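Local coordinates for protein diacylglycerol O-acyltransferase (Marinobacter hydrocarbonoclasticus, PDB 6CHJ) that probably transfers the acyl group of an acyl-CoA to an alcohol acceptor, as a wax ester synthase/diacylglycerol acyltransferase making storage lipids, at residues D73-L87 against R112-K124. Sequence-based numbering, arbitrary orientation.
Sequences DEHLDLEHHFRFEAL and RPMWEVHLIEGLK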
loop_
_atom_site.group_PDB
_atom_site.type_symbol
_atom_site.label_atom_id
_atom_site.label_comp_id
_atom_site.label_asym_id
_atom_site.label_seq_id
_atom_site.Cartn_x
_atom_site.Cartn_y
_atom_site.Cartn_z
ATOM N N ASP B 73 -16.956 1.606 15.093
ATOM C CA ASP B 73 -16.879 2.502 13.948
ATOM C C ASP B 73 -18.279 2.776 13.416
ATOM O O ASP B 73 -18.936 1.882 12.875
ATOM C CB ASP B 73 -15.986 1.919 12.860
ATOM C CG ASP B 73 -15.574 2.964 11.837
ATOM O OD1 ASP B 73 -15.405 4.135 12.235
ATOM O OD2 ASP B 73 -15.423 2.624 10.646
ATOM N N GLU B 74 -18.731 4.022 13.558
ATOM C CA GLU B 74 -20.084 4.372 13.148
ATOM C C GLU B 74 -20.233 4.319 11.631
ATOM O O GLU B 74 -21.229 3.789 11.116
ATOM C CB GLU B 74 -20.438 5.759 13.683
ATOM C CG GLU B 74 -20.359 5.884 15.209
ATOM C CD GLU B 74 -21.722 5.835 15.883
ATOM O OE1 GLU B 74 -22.027 6.759 16.677
ATOM O OE2 GLU B 74 -22.487 4.879 15.611
ATOM N N HIS B 75 -19.249 4.840 10.896
ATOM C CA HIS B 75 -19.331 4.975 9.441
ATOM C C HIS B 75 -18.215 4.156 8.792
ATOM O O HIS B 75 -17.156 4.693 8.445
ATOM C CB HIS B 75 -19.265 6.488 9.008
ATOM C CG HIS B 75 -19.841 7.443 10.011
ATOM N ND1 HIS B 75 -19.169 7.811 11.159
ATOM C CD2 HIS B 75 -21.018 8.111 10.034
ATOM C CE1 HIS B 75 -19.911 8.657 11.850
ATOM N NE2 HIS B 75 -21.037 8.857 11.190
ATOM N N LEU B 76 -18.463 2.853 8.609
ATOM C CA LEU B 76 -17.525 2.005 7.884
ATOM C C LEU B 76 -17.903 1.948 6.407
ATOM O O LEU B 76 -19.076 1.784 6.052
ATOM C CB LEU B 76 -17.468 0.589 8.474
ATOM C CG LEU B 76 -16.561 -0.411 7.735
ATOM C CD1 LEU B 76 -15.878 -1.376 8.696
ATOM C CD2 LEU B 76 -17.318 -1.217 6.690
ATOM N N ASP B 77 -16.896 2.070 5.555
ATOM C CA ASP B 77 -17.062 2.127 4.106
ATOM C C ASP B 77 -16.601 0.785 3.531
ATOM O O ASP B 77 -15.397 0.561 3.331
ATOM C CB ASP B 77 -16.272 3.319 3.572
ATOM C CG ASP B 77 -16.253 3.414 2.053
ATOM O OD1 ASP B 77 -16.577 2.438 1.351
ATOM O OD2 ASP B 77 -15.868 4.498 1.559
ATOM N N LEU B 78 -17.568 -0.098 3.245
ATOM C CA LEU B 78 -17.199 -1.465 2.894
ATOM C C LEU B 78 -16.375 -1.510 1.623
ATOM O O LEU B 78 -15.588 -2.443 1.435
ATOM C CB LEU B 78 -18.434 -2.388 2.774
ATOM C CG LEU B 78 -18.037 -3.824 2.392
ATOM C CD1 LEU B 78 -17.406 -4.500 3.598
ATOM C CD2 LEU B 78 -19.181 -4.660 1.869
ATOM N N GLU B 79 -16.519 -0.534 0.739
ATOM C CA GLU B 79 -15.696 -0.620 -0.459
ATOM C C GLU B 79 -14.287 -0.093 -0.226
ATOM O O GLU B 79 -13.434 -0.198 -1.128
ATOM C CB GLU B 79 -16.348 0.102 -1.637
ATOM C CG GLU B 79 -15.935 -0.457 -3.015
ATOM C CD GLU B 79 -15.770 -2.001 -3.093
ATOM O OE1 GLU B 79 -16.440 -2.759 -2.339
ATOM O OE2 GLU B 79 -14.971 -2.461 -3.951
ATOM N N HIS B 80 -14.019 0.451 0.963
ATOM C CA HIS B 80 -12.623 0.597 1.353
ATOM C C HIS B 80 -12.021 -0.735 1.798
ATOM O O HIS B 80 -10.891 -1.058 1.418
ATOM C CB HIS B 80 -12.470 1.629 2.474
ATOM C CG HIS B 80 -11.081 1.705 3.009
ATOM N ND1 HIS B 80 -10.072 2.386 2.355
ATOM C CD2 HIS B 80 -10.519 1.145 4.106
ATOM C CE1 HIS B 80 -8.949 2.247 3.042
ATOM N NE2 HIS B 80 -9.193 1.496 4.103
ATOM N N HIS B 81 -12.752 -1.520 2.602
ATOM C CA HIS B 81 -12.186 -2.744 3.168
ATOM C C HIS B 81 -12.273 -3.939 2.210
ATOM O O HIS B 81 -11.400 -4.813 2.235
ATOM C CB HIS B 81 -12.879 -3.075 4.496
ATOM C CG HIS B 81 -12.737 -2.013 5.544
ATOM N ND1 HIS B 81 -13.554 -0.902 5.599
ATOM C CD2 HIS B 81 -11.892 -1.907 6.597
ATOM C CE1 HIS B 81 -13.210 -0.154 6.634
ATOM N NE2 HIS B 81 -12.206 -0.740 7.257
ATOM N N PHE B 82 -13.293 -4.004 1.360
ATOM C CA PHE B 82 -13.466 -5.110 0.423
ATOM C C PHE B 82 -13.085 -4.678 -0.985
ATOM O O PHE B 82 -13.550 -3.641 -1.463
ATOM C CB PHE B 82 -14.904 -5.619 0.429
ATOM C CG PHE B 82 -15.174 -6.627 -0.641
ATOM C CD1 PHE B 82 -14.426 -7.797 -0.702
ATOM C CD2 PHE B 82 -16.158 -6.406 -1.596
ATOM C CE1 PHE B 82 -14.657 -8.734 -1.689
ATOM C CE2 PHE B 82 -16.404 -7.332 -2.581
ATOM C CZ PHE B 82 -15.646 -8.502 -2.634
ATOM N N ARG B 83 -12.266 -5.484 -1.665
ATOM C CA ARG B 83 -11.713 -5.067 -2.944
ATOM C C ARG B 83 -11.733 -6.215 -3.934
ATOM O O ARG B 83 -11.421 -7.361 -3.589
ATOM C CB ARG B 83 -10.286 -4.538 -2.788
ATOM C CG ARG B 83 -10.248 -3.343 -1.874
ATOM C CD ARG B 83 -8.995 -2.555 -1.973
ATOM N NE ARG B 83 -8.896 -1.682 -0.806
ATOM C CZ ARG B 83 -7.759 -1.172 -0.362
ATOM N NH1 ARG B 83 -6.632 -1.455 -0.997
ATOM N NH2 ARG B 83 -7.741 -0.399 0.717
ATOM N N PHE B 84 -12.085 -5.883 -5.165
ATOM C CA PHE B 84 -12.187 -6.807 -6.275
ATOM C C PHE B 84 -11.061 -6.452 -7.232
ATOM O O PHE B 84 -11.035 -5.344 -7.783
ATOM C CB PHE B 84 -13.559 -6.692 -6.939
ATOM C CG PHE B 84 -13.810 -7.694 -8.039
ATOM C CD1 PHE B 84 -13.150 -8.919 -8.061
ATOM C CD2 PHE B 84 -14.719 -7.405 -9.053
ATOM C CE1 PHE B 84 -13.386 -9.833 -9.077
ATOM C CE2 PHE B 84 -14.973 -8.318 -10.078
ATOM C CZ PHE B 84 -14.306 -9.534 -10.089
ATOM N N GLU B 85 -10.121 -7.381 -7.411
ATOM C CA GLU B 85 -8.944 -7.148 -8.227
ATOM C C GLU B 85 -8.724 -8.363 -9.111
ATOM O O GLU B 85 -9.379 -9.401 -8.959
ATOM C CB GLU B 85 -7.698 -6.869 -7.361
ATOM C CG GLU B 85 -7.603 -5.446 -6.810
ATOM C CD GLU B 85 -7.335 -5.412 -5.302
ATOM O OE1 GLU B 85 -7.279 -6.492 -4.676
ATOM O OE2 GLU B 85 -7.187 -4.305 -4.741
ATOM N N ALA B 86 -7.770 -8.233 -10.024
ATOM C CA ALA B 86 -7.581 -9.200 -11.081
ATOM C C ALA B 86 -6.098 -9.381 -11.324
ATOM O O ALA B 86 -5.308 -8.446 -11.150
ATOM C CB ALA B 86 -8.253 -8.747 -12.382
ATOM N N LEU B 87 -5.718 -10.631 -11.737
ATOM C CA LEU B 87 -4.307 -10.837 -11.984
ATOM C C LEU B 87 -3.970 -10.444 -13.414
ATOM O O LEU B 87 -4.797 -10.586 -14.308
ATOM C CB LEU B 87 -3.935 -12.299 -11.758
ATOM C CG LEU B 87 -3.999 -12.815 -10.320
ATOM C CD1 LEU B 87 -3.543 -14.232 -10.322
ATOM C CD2 LEU B 87 -3.148 -11.964 -9.353
ATOM N N ARG B 112 -9.236 3.698 10.177
ATOM C CA ARG B 112 -10.356 2.798 9.955
ATOM C C ARG B 112 -10.039 1.439 10.544
ATOM O O ARG B 112 -8.871 1.122 10.791
ATOM C CB ARG B 112 -10.665 2.668 8.462
ATOM C CG ARG B 112 -10.560 3.980 7.746
ATOM C CD ARG B 112 -10.940 3.793 6.322
ATOM N NE ARG B 112 -12.351 4.106 6.145
ATOM C CZ ARG B 112 -12.807 4.963 5.245
ATOM N NH1 ARG B 112 -11.963 5.586 4.431
ATOM N NH2 ARG B 112 -14.103 5.189 5.162
ATOM N N PRO B 113 -11.059 0.626 10.828
ATOM C CA PRO B 113 -10.798 -0.752 11.261
ATOM C C PRO B 113 -9.794 -1.403 10.324
ATOM O O PRO B 113 -9.855 -1.235 9.104
ATOM C CB PRO B 113 -12.177 -1.424 11.185
ATOM C CG PRO B 113 -13.061 -0.435 10.462
ATOM C CD PRO B 113 -12.499 0.905 10.729
ATOM N N MET B 114 -8.823 -2.093 10.898
ATOM C CA MET B 114 -7.616 -2.417 10.152
ATOM C C MET B 114 -7.704 -3.827 9.567
ATOM O O MET B 114 -6.971 -4.749 9.932
ATOM C CB MET B 114 -6.400 -2.223 11.041
ATOM C CG MET B 114 -6.343 -0.813 11.622
ATOM S SD MET B 114 -4.786 -0.418 12.433
ATOM C CE MET B 114 -5.275 -0.420 14.171
ATOM N N TRP B 115 -8.608 -3.972 8.597
ATOM C CA TRP B 115 -8.695 -5.222 7.865
ATOM C C TRP B 115 -8.997 -4.928 6.405
ATOM O O TRP B 115 -9.619 -3.919 6.081
ATOM C CB TRP B 115 -9.751 -6.149 8.457
ATOM C CG TRP B 115 -11.139 -5.600 8.422
ATOM C CD1 TRP B 115 -11.746 -4.843 9.386
ATOM C CD2 TRP B 115 -12.110 -5.779 7.384
ATOM N NE1 TRP B 115 -13.027 -4.534 9.007
ATOM C CE2 TRP B 115 -13.277 -5.097 7.781
ATOM C CE3 TRP B 115 -12.104 -6.442 6.153
ATOM C CZ2 TRP B 115 -14.430 -5.066 6.993
ATOM C CZ3 TRP B 115 -13.250 -6.416 5.374
ATOM C CH2 TRP B 115 -14.395 -5.737 5.799
ATOM N N GLU B 116 -8.516 -5.800 5.526
ATOM C CA GLU B 116 -8.888 -5.773 4.120
ATOM C C GLU B 116 -9.130 -7.201 3.663
ATOM O O GLU B 116 -8.430 -8.122 4.102
ATOM C CB GLU B 116 -7.805 -5.149 3.248
ATOM C CG GLU B 116 -7.542 -3.684 3.509
ATOM C CD GLU B 116 -6.184 -3.228 2.998
ATOM O OE1 GLU B 116 -5.617 -3.865 2.078
ATOM O OE2 GLU B 116 -5.670 -2.226 3.538
ATOM N N VAL B 117 -10.111 -7.381 2.784
ATOM C CA VAL B 117 -10.285 -8.624 2.039
ATOM C C VAL B 117 -10.155 -8.305 0.553
ATOM O O VAL B 117 -10.827 -7.400 0.042
ATOM C CB VAL B 117 -11.640 -9.293 2.328
ATOM C CG1 VAL B 117 -11.734 -10.608 1.590
ATOM C CG2 VAL B 117 -11.855 -9.471 3.820
ATOM N N HIS B 118 -9.305 -9.057 -0.136
ATOM C CA HIS B 118 -9.034 -8.865 -1.553
ATOM C C HIS B 118 -9.500 -10.113 -2.300
ATOM O O HIS B 118 -8.881 -11.180 -2.195
ATOM C CB HIS B 118 -7.544 -8.601 -1.780
ATOM C CG HIS B 118 -7.063 -7.286 -1.238
ATOM N ND1 HIS B 118 -6.506 -6.309 -2.039
ATOM C CD2 HIS B 118 -7.048 -6.789 0.027
ATOM C CE1 HIS B 118 -6.178 -5.267 -1.296
ATOM N NE2 HIS B 118 -6.496 -5.532 -0.039
ATOM N N LEU B 119 -10.584 -9.980 -3.061
ATOM C CA LEU B 119 -11.039 -11.035 -3.953
ATOM C C LEU B 119 -10.350 -10.863 -5.303
ATOM O O LEU B 119 -10.552 -9.855 -5.989
ATOM C CB LEU B 119 -12.562 -11.002 -4.085
ATOM C CG LEU B 119 -13.255 -11.895 -5.125
ATOM C CD1 LEU B 119 -12.976 -13.347 -4.802
ATOM C CD2 LEU B 119 -14.779 -11.612 -5.181
ATOM N N ILE B 120 -9.558 -11.858 -5.690
ATOM C CA ILE B 120 -8.731 -11.815 -6.893
ATOM C C ILE B 120 -9.343 -12.738 -7.944
ATOM O O ILE B 120 -9.537 -13.938 -7.694
ATOM C CB ILE B 120 -7.279 -12.228 -6.596
ATOM C CG1 ILE B 120 -6.701 -11.429 -5.404
ATOM C CG2 ILE B 120 -6.421 -12.088 -7.854
ATOM C CD1 ILE B 120 -5.636 -12.193 -4.615
ATOM N N GLU B 121 -9.630 -12.183 -9.122
ATOM C CA GLU B 121 -10.080 -12.905 -10.304
ATOM C C GLU B 121 -8.920 -12.966 -11.288
ATOM O O GLU B 121 -7.807 -12.522 -10.995
ATOM C CB GLU B 121 -11.326 -12.243 -10.933
ATOM C CG GLU B 121 -11.045 -11.004 -11.826
ATOM C CD GLU B 121 -12.173 -10.699 -12.853
ATOM O OE1 GLU B 121 -13.330 -11.118 -12.636
ATOM O OE2 GLU B 121 -11.903 -10.014 -13.874
ATOM N N GLY B 122 -9.181 -13.548 -12.460
ATOM C CA GLY B 122 -8.160 -13.716 -13.476
ATOM C C GLY B 122 -7.232 -14.898 -13.289
ATOM O O GLY B 122 -6.215 -14.978 -13.983
ATOM N N LEU B 123 -7.524 -15.811 -12.373
ATOM C CA LEU B 123 -6.689 -16.999 -12.265
ATOM C C LEU B 123 -7.057 -17.978 -13.376
ATOM O O LEU B 123 -8.196 -18.008 -13.847
ATOM C CB LEU B 123 -6.837 -17.635 -10.884
ATOM C CG LEU B 123 -5.999 -16.940 -9.795
ATOM C CD1 LEU B 123 -6.666 -15.659 -9.241
ATOM C CD2 LEU B 123 -5.657 -17.901 -8.678
ATOM N N LYS B 124 -6.072 -18.767 -13.810
ATOM C CA LYS B 124 -6.186 -19.549 -15.037
ATOM C C LYS B 124 -7.379 -20.499 -15.072
ATOM O O LYS B 124 -8.384 -20.202 -15.725
ATOM C CB LYS B 124 -4.893 -20.330 -15.295
ATOM C CG LYS B 124 -4.192 -19.827 -16.545
ATOM C CD LYS B 124 -2.858 -20.498 -16.838
ATOM C CE LYS B 124 -2.329 -20.028 -18.216
ATOM N NZ LYS B 124 -0.831 -20.091 -18.369
HETATM O O HOH W 1 -14.845 6.298 3.023
#
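Over one face of the Trp-115 indole lies His-81, its CB making a CH-pi contact 3.4 Å from the centroid of the six-membered ring and its imidazole in an offset stack on the five-membered ring, planes 27° apart. Trp-115 presents this face with CG between its backbone N and carbonyl carbon (chi1 62°). At the imidazole edge, His-81 NE2 gives Pro-113 O a weak hydrogen bond, while ND1 reaches Asp-77 O from above the carbonyl plane (3.3 Å), which fixes the ring's rotation. Next door, the guanidinium of Arg-112 lies flat on His-80, planes 20° apart, with Arg-112 CD over the ring face.

Beyond His-81, strands 82-86 and 115-121 run parallel, joined by backbone hydrogen bonds from Val-117 N to His-81 O (2.9 Å) at one end to Leu-87 N to Glu-121 O at the other. Phe-82, Phe-84, Val-117 and Leu-119 share one face, where the phenylalanines also meet helix 39-49. On the other, His-118 ND1 donates to the syn lone pair of Glu-85 OE1 (2.8 Å) and NE2 to Glu-116 OE1 (2.8 Å), so the imidazole bridges two carboxylates. Arg-83 grips His-80 O with NE and NH2; the Glu-116 carboxylate stands over a face of this guanidinium, OE2 3.9 Å from Arg-83 NH2, a long salt bridge of charges alone with no N-H aimed at the oxygen.

Helix 93-105 connects the strands as a beta-alpha-beta unit, its Phe-99 packing on Glu-85, Leu-87 and Ile-120. Trp-115 NE1 is hydrogen-bonded to Phe-57 O, and Glu-121 OE2 to Thr-89 OG1 of the second subunit. Were Trp-115 an alanine, His-81 would probably lose the surface it stacks on and Phe-57 O its indole donor. Two carboxylates at its ring nitrogens would probably favour a cationic His-118, its charge balanced by Glu-85 and Glu-116.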